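Local coordinates for genome polyprotein (Chicken sicinivirus JSY, PDB 6QWT) that probably copies the viral RNA genome as the 3Dpol RNA-dependent RNA polymerase, the C-terminal piece of the picornaviral polyprotein, at residues Tyr338-Val341 / Pro342-Pro346; Asp351-His354 / Ser355-Tyr359. All coordinates share one frame; numbering follows the deposited sequence.

Interaction 1. Residues Tyr338-Val341 / Pro342-Pro346; sequences YATV and PSIHP
With chi1 at 64°, Thr340 holds OG1 between its own N and carbonyl carbon, leaning toward Pro342 and Ile344; Tyr338, with chi1 at 80°, sends its ring the same way from two residues earlier in the strand. These two side chains receive the chain as it folds back after Val341. The peptide bond before Pro342 is cis, which helps the backbone turn so sharply. Thr340 OG1 works in both directions: its hydroxyl donates to Pro342 O at 2.6 Å, approaching tilted from the carbonyl plane, and it accepts the amide of Ile344, N to OG1 2.9 Å, along a bent path of 131°. Further along, Tyr338 OH donates to Ile344 O at 2.8 Å. That oxygen lies at the ring edge, in the ring plane, while the ring of Pro346 brings CD to 3.3 Å from the same Tyr338 OH. Ile344 therefore has its amide held by one side chain and its carbonyl by the other. A water bridges the strand and the returning loop, accepting from Thr340 N at 2.9 Å and from Ser343 OG at 3.2 Å; Ser343 OG also bonds to Trp230 NE1 on the adjacent strand 230-235. A CA-H...O contact from Ser343 CA to Thr340 O, 3.3 Å, joins the backbones within the turn. The turn leaves the second strand of the palm hairpin that carries the polymerase YGDD motif, and His345 N-caps the next helix, with ND1 bonded to Ser347 N, while its NE2 bonds to Pro371 O. Because side-chain hydroxyls serve Pro342 O and both backbone polar groups of Ile344, this irregular loop can be fixed against the strand without pairing to it as another strand.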
ATOM      1  N   TYR A 338     -14.507  -8.366   0.310  1.00 23.69           N
ATOM      2  CA  TYR A 338     -15.858  -7.838   0.459  1.00 27.12           C
ATOM      3  C   TYR A 338     -16.837  -8.993   0.601  1.00 26.33           C
ATOM      4  O   TYR A 338     -16.558 -10.128   0.204  1.00 22.95           O
ATOM      5  CB  TYR A 338     -16.243  -6.918  -0.711  1.00 22.98           C
ATOM      6  CG  TYR A 338     -16.678  -7.615  -1.982  1.00 23.75           C
ATOM      7  CD1 TYR A 338     -17.997  -8.018  -2.158  1.00 22.68           C
ATOM      8  CD2 TYR A 338     -15.783  -7.836  -3.023  1.00 24.09           C
ATOM      9  CE1 TYR A 338     -18.407  -8.641  -3.318  1.00 22.81           C
ATOM     10  CE2 TYR A 338     -16.187  -8.459  -4.188  1.00 24.65           C
ATOM     11  CZ  TYR A 338     -17.500  -8.860  -4.329  1.00 26.41           C
ATOM     12  OH  TYR A 338     -17.909  -9.480  -5.488  1.00 27.51           O
ATOM     13  N   ALA A 339     -17.992  -8.680   1.181  1.00 25.21           N
ATOM     14  CA  ALA A 339     -19.068  -9.638   1.351  1.00 28.41           C
ATOM     15  C   ALA A 339     -20.377  -8.870   1.427  1.00 26.29           C
ATOM     16  O   ALA A 339     -20.447  -7.822   2.076  1.00 24.63           O
ATOM     17  CB  ALA A 339     -18.860 -10.484   2.611  1.00 23.69           C
ATOM     18  N   THR A 340     -21.399  -9.388   0.752  1.00 27.91           N
ATOM     19  CA  THR A 340     -22.731  -8.800   0.769  1.00 27.11           C
ATOM     20  C   THR A 340     -23.770  -9.890   0.992  1.00 26.98           C
ATOM     21  O   THR A 340     -23.537 -11.064   0.695  1.00 29.94           O
ATOM     22  CB  THR A 340     -23.056  -8.061  -0.540  1.00 21.96           C
ATOM     23  OG1 THR A 340     -23.088  -8.999  -1.624  1.00 27.89           O
ATOM     24  CG2 THR A 340     -22.020  -6.984  -0.835  1.00 22.41           C
ATOM     25  N   VAL A 341     -24.919  -9.486   1.527  1.00 27.29           N
ATOM     26  CA  VAL A 341     -26.081 -10.362   1.647  1.00 29.02           C
ATOM     27  C   VAL A 341     -27.259  -9.674   0.965  1.00 31.64           C
ATOM     28  O   VAL A 341     -27.737  -8.643   1.462  1.00 29.65           O
ATOM     29  CB  VAL A 341     -26.401 -10.688   3.115  1.00 32.23           C
ATOM     30  CG1 VAL A 341     -27.689 -11.490   3.199  1.00 30.69           C
ATOM     31  CG2 VAL A 341     -25.256 -11.452   3.761  1.00 33.11           C
ATOM     32  N   PRO A 342     -27.759 -10.189  -0.170  1.00 29.96           N
ATOM     33  CA  PRO A 342     -27.280 -11.385  -0.875  1.00 29.12           C
ATOM     34  C   PRO A 342     -25.910 -11.196  -1.526  1.00 30.15           C
ATOM     35  O   PRO A 342     -25.470 -10.066  -1.737  1.00 32.88           O
ATOM     36  CB  PRO A 342     -28.357 -11.615  -1.941  1.00 29.23           C
ATOM     37  CG  PRO A 342     -28.943 -10.265  -2.175  1.00 27.97           C
ATOM     38  CD  PRO A 342     -28.933  -9.593  -0.834  1.00 32.30           C
ATOM     39  N   SER A 343     -25.249 -12.307  -1.837  1.00 26.10           N
ATOM     40  CA  SER A 343     -23.885 -12.257  -2.344  1.00 28.09           C
ATOM     41  C   SER A 343     -23.857 -11.719  -3.769  1.00 33.93           C
ATOM     42  O   SER A 343     -24.594 -12.194  -4.638  1.00 34.85           O
ATOM     43  CB  SER A 343     -23.256 -13.648  -2.290  1.00 30.66           C
ATOM     44  OG  SER A 343     -21.945 -13.636  -2.825  1.00 37.27           O
ATOM     45  N   ILE A 344     -23.004 -10.727  -4.005  1.00 30.17           N
ATOM     46  CA  ILE A 344     -22.782 -10.171  -5.334  1.00 27.56           C
ATOM     47  C   ILE A 344     -21.482 -10.750  -5.873  1.00 28.25           C
ATOM     48  O   ILE A 344     -20.420 -10.590  -5.258  1.00 30.14           O
ATOM     49  CB  ILE A 344     -22.739  -8.635  -5.302  1.00 27.93           C
ATOM     50  CG1 ILE A 344     -24.090  -8.077  -4.848  1.00 29.90           C
ATOM     51  CG2 ILE A 344     -22.362  -8.083  -6.669  1.00 28.10           C
ATOM     52  CD1 ILE A 344     -24.169  -6.566  -4.851  1.00 28.70           C
ATOM     53  N   HIS A 345     -21.563 -11.431  -7.009  1.00 29.40           N
ATOM     54  CA  HIS A 345     -20.391 -12.092  -7.562  1.00 31.97           C
ATOM     55  C   HIS A 345     -19.434 -11.057  -8.151  1.00 29.73           C
ATOM     56  O   HIS A 345     -19.876 -10.061  -8.733  1.00 29.50           O
ATOM     57  CB  HIS A 345     -20.810 -13.100  -8.632  1.00 29.63           C
ATOM     58  CG  HIS A 345     -19.763 -14.119  -8.955  1.00 35.70           C
ATOM     59  ND1 HIS A 345     -18.786 -13.905  -9.906  1.00 38.10           N
ATOM     60  CD2 HIS A 345     -19.550 -15.364  -8.469  1.00 34.48           C
ATOM     61  CE1 HIS A 345     -18.013 -14.973  -9.986  1.00 37.11           C
ATOM     62  NE2 HIS A 345     -18.455 -15.873  -9.124  1.00 36.07           N
ATOM     63  N   PRO A 346     -18.120 -11.253  -8.009  1.00 32.06           N
ATOM     64  CA  PRO A 346     -17.165 -10.296  -8.594  1.00 31.18           C
ATOM     65  C   PRO A 346     -17.258 -10.194 -10.104  1.00 33.15           C
ATOM     66  O   PRO A 346     -16.723  -9.234 -10.674  1.00 32.54           O
ATOM     67  CB  PRO A 346     -15.798 -10.837  -8.148  1.00 29.80           C
ATOM     68  CG  PRO A 346     -16.047 -12.251  -7.743  1.00 33.69           C
ATOM     69  CD  PRO A 346     -17.442 -12.288  -7.213  1.00 30.21           C
TER
HETATM   70  O   HOH W   1     -20.719 -11.992  -0.401  1.00 27.24           O

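Interaction 2. Residues Asp351-His354 / Ser355-Tyr359; sequences DFYH and SQTNY
Tyr353 and Tyr359 form the dense side of this helix end. Tyr359 turns an edge toward the face of Tyr353, the ring planes 60° apart, and its CD2 stands 3.6 Å above the centre of that face. Its CB covers the same ring nearer the rim, 3.6 Å from Tyr353 CD1. Both hydroxyls are engaged beyond this pair: Tyr353 OH bonds to Tyr234 OH on strand 230-235, and Tyr359 OH to Ser311 OG on helix 298-316. Next to the Tyr353 ring, Thr357 leaves helical geometry, and its chi1 of 74° swings OG1 back to Tyr353 O at 2.8 Å. Thr357 N reaches the same oxygen at 2.9 Å from the opposite face of the carbonyl plane. Thr357 OG1 in turn accepts from Tyr359 N at 3.0 Å, an ST turn that follows the last turn of helix 346-356 and leads toward strand 360-362. Round the helix from Tyr353 the contacts are slacker. Gln356, its CG beside the backbone N (chi1 -63°), lays CB toward the rim of one Phe352 face and CG 3.6 Å from Phe352 CE1; Phe352 also rests on Ser314 and Ala315 of helix 298-316. Phe352 O collects weak bonds from the amides of Ser355 and Gln356, besides the hydroxyl of Ser355 at 3.2 Å. Asp351, His354 and Ser355 face solvent here, and His354 CD2 comes no closer than 4.0 Å to Tyr359 O.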
ATOM      1  N   ASP A 351     -17.808  -6.434 -14.630  1.00 30.80           N
ATOM      2  CA  ASP A 351     -18.522  -5.977 -15.819  1.00 29.30           C
ATOM      3  C   ASP A 351     -18.946  -4.519 -15.685  1.00 28.31           C
ATOM      4  O   ASP A 351     -18.897  -3.761 -16.661  1.00 30.49           O
ATOM      5  CB  ASP A 351     -19.732  -6.874 -16.086  1.00 31.96           C
ATOM      6  CG  ASP A 351     -19.339  -8.297 -16.455  1.00 34.75           C
ATOM      7  OD1 ASP A 351     -20.047  -9.239 -16.041  1.00 38.12           O
ATOM      8  OD2 ASP A 351     -18.319  -8.474 -17.158  1.00 38.26           O
ATOM      9  N   PHE A 352     -19.370  -4.103 -14.488  1.00 24.27           N
ATOM     10  CA  PHE A 352     -19.700  -2.696 -14.283  1.00 29.10           C
ATOM     11  C   PHE A 352     -18.473  -1.811 -14.464  1.00 25.03           C
ATOM     12  O   PHE A 352     -18.557  -0.737 -15.073  1.00 27.43           O
ATOM     13  CB  PHE A 352     -20.302  -2.473 -12.895  1.00 27.52           C
ATOM     14  CG  PHE A 352     -20.358  -1.022 -12.498  1.00 27.22           C
ATOM     15  CD1 PHE A 352     -21.420  -0.225 -12.897  1.00 25.81           C
ATOM     16  CD2 PHE A 352     -19.337  -0.447 -11.757  1.00 22.29           C
ATOM     17  CE1 PHE A 352     -21.471   1.112 -12.551  1.00 29.45           C
ATOM     18  CE2 PHE A 352     -19.379   0.890 -11.408  1.00 27.18           C
ATOM     19  CZ  PHE A 352     -20.446   1.672 -11.806  1.00 25.31           C
ATOM     20  N   TYR A 353     -17.330  -2.236 -13.919  1.00 25.14           N
ATOM     21  CA  TYR A 353     -16.102  -1.461 -14.053  1.00 28.05           C
ATOM     22  C   TYR A 353     -15.719  -1.283 -15.518  1.00 28.66           C
ATOM     23  O   TYR A 353     -15.263  -0.206 -15.919  1.00 28.41           O
ATOM     24  CB  TYR A 353     -14.966  -2.140 -13.285  1.00 26.07           C
ATOM     25  CG  TYR A 353     -14.885  -1.776 -11.818  1.00 24.76           C
ATOM     26  CD1 TYR A 353     -14.057  -2.485 -10.955  1.00 25.73           C
ATOM     27  CD2 TYR A 353     -15.632  -0.727 -11.294  1.00 22.78           C
ATOM     28  CE1 TYR A 353     -13.972  -2.159  -9.611  1.00 24.32           C
ATOM     29  CE2 TYR A 353     -15.556  -0.395  -9.950  1.00 21.62           C
ATOM     30  CZ  TYR A 353     -14.723  -1.115  -9.112  1.00 26.25           C
ATOM     31  OH  TYR A 353     -14.634  -0.795  -7.774  1.00 23.30           O
ATOM     32  N   HIS A 354     -15.895  -2.331 -16.329  1.00 31.14           N
ATOM     33  CA  HIS A 354     -15.519  -2.249 -17.737  1.00 31.23           C
ATOM     34  C   HIS A 354     -16.365  -1.233 -18.491  1.00 32.31           C
ATOM     35  O   HIS A 354     -15.874  -0.588 -19.423  1.00 30.74           O
ATOM     36  CB  HIS A 354     -15.647  -3.621 -18.399  1.00 29.52           C
ATOM     37  CG  HIS A 354     -14.690  -4.643 -17.871  1.00 38.43           C
ATOM     38  ND1 HIS A 354     -15.003  -5.983 -17.791  1.00 39.99           N
ATOM     39  CD2 HIS A 354     -13.426  -4.523 -17.398  1.00 45.21           C
ATOM     40  CE1 HIS A 354     -13.975  -6.645 -17.289  1.00 41.65           C
ATOM     41  NE2 HIS A 354     -13.006  -5.781 -17.042  1.00 42.30           N
ATOM     42  N   SER A 355     -17.630  -1.070 -18.103  1.00 27.30           N
ATOM     43  CA  SER A 355     -18.542  -0.225 -18.859  1.00 33.24           C
ATOM     44  C   SER A 355     -18.582   1.220 -18.377  1.00 33.12           C
ATOM     45  O   SER A 355     -19.023   2.092 -19.133  1.00 37.71           O
ATOM     46  CB  SER A 355     -19.956  -0.814 -18.817  1.00 32.36           C
ATOM     47  OG  SER A 355     -20.555  -0.601 -17.551  1.00 41.28           O
ATOM     48  N   GLN A 356     -18.139   1.499 -17.149  1.00 32.73           N
ATOM     49  CA  GLN A 356     -18.246   2.834 -16.576  1.00 31.77           C
ATOM     50  C   GLN A 356     -16.929   3.420 -16.091  1.00 29.10           C
ATOM     51  O   GLN A 356     -16.865   4.634 -15.869  1.00 29.58           O
ATOM     52  CB  GLN A 356     -19.233   2.839 -15.397  1.00 31.05           C
ATOM     53  CG  GLN A 356     -20.665   2.485 -15.769  1.00 35.55           C
ATOM     54  CD  GLN A 356     -21.304   3.523 -16.668  1.00 46.68           C
ATOM     55  OE1 GLN A 356     -21.214   4.725 -16.414  1.00 46.71           O
ATOM     56  NE2 GLN A 356     -21.950   3.063 -17.734  1.00 51.89           N
ATOM     57  N   THR A 357     -15.892   2.605 -15.898  1.00 28.99           N
ATOM     58  CA  THR A 357     -14.626   3.104 -15.376  1.00 28.14           C
ATOM     59  C   THR A 357     -13.460   2.607 -16.219  1.00 27.76           C
ATOM     60  O   THR A 357     -13.657   1.977 -17.264  1.00 30.02           O
ATOM     61  CB  THR A 357     -14.423   2.673 -13.918  1.00 24.97           C
ATOM     62  OG1 THR A 357     -14.084   1.282 -13.876  1.00 26.19           O
ATOM     63  CG2 THR A 357     -15.684   2.907 -13.088  1.00 25.66           C
ATOM     64  N   ASN A 358     -12.242   2.892 -15.765  1.00 27.25           N
ATOM     65  CA  ASN A 358     -11.026   2.344 -16.345  1.00 28.45           C
ATOM     66  C   ASN A 358     -10.445   1.210 -15.508  1.00 30.28           C
ATOM     67  O   ASN A 358      -9.370   0.698 -15.839  1.00 32.31           O
ATOM     68  CB  ASN A 358      -9.980   3.449 -16.523  1.00 30.24           C
ATOM     69  CG  ASN A 358     -10.388   4.481 -17.561  1.00 33.12           C
ATOM     70  OD1 ASN A 358     -10.997   4.149 -18.578  1.00 34.09           O
ATOM     71  ND2 ASN A 358     -10.053   5.742 -17.307  1.00 32.91           N
ATOM     72  N   TYR A 359     -11.126   0.811 -14.437  1.00 27.58           N
ATOM     73  CA  TYR A 359     -10.640  -0.265 -13.584  1.00 28.93           C
ATOM     74  C   TYR A 359     -10.701  -1.602 -14.315  1.00 30.42           C
ATOM     75  O   TYR A 359     -11.706  -1.929 -14.955  1.00 30.08           O
ATOM     76  CB  TYR A 359     -11.468  -0.349 -12.305  1.00 26.97           C
ATOM     77  CG  TYR A 359     -11.371   0.837 -11.373  1.00 26.13           C
ATOM     78  CD1 TYR A 359     -10.142   1.387 -11.031  1.00 23.48           C
ATOM     79  CD2 TYR A 359     -12.517   1.387 -10.812  1.00 25.67           C
ATOM     80  CE1 TYR A 359     -10.063   2.466 -10.160  1.00 24.18           C
ATOM     81  CE2 TYR A 359     -12.446   2.459  -9.947  1.00 24.73           C
ATOM     82  CZ  TYR A 359     -11.221   2.994  -9.622  1.00 23.09           C
ATOM     83  OH  TYR A 359     -11.170   4.062  -8.756  1.00 22.25           O
TER

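How the interactions relate
Strand 335-340 comes first, and interaction 1 closes the short loop that takes the chain from its end to the start of helix 346-356. Interaction 2 opens midway along that helix and runs past its C-terminal end, so the two contacts follow in series, neither nested nor crossed. The centres of interactions 1 and 2 lie about 18 Å apart, and the nearest atoms of interactions 1 and 2 about 5 Å apart, without touching. One fixes how the chain enters the helix and the other how it leaves for strand 360-362. Both contacts reach strand 230-235 of the antiparallel palm sheet, through Trp230 and Tyr234, and both also touch helix 298-316.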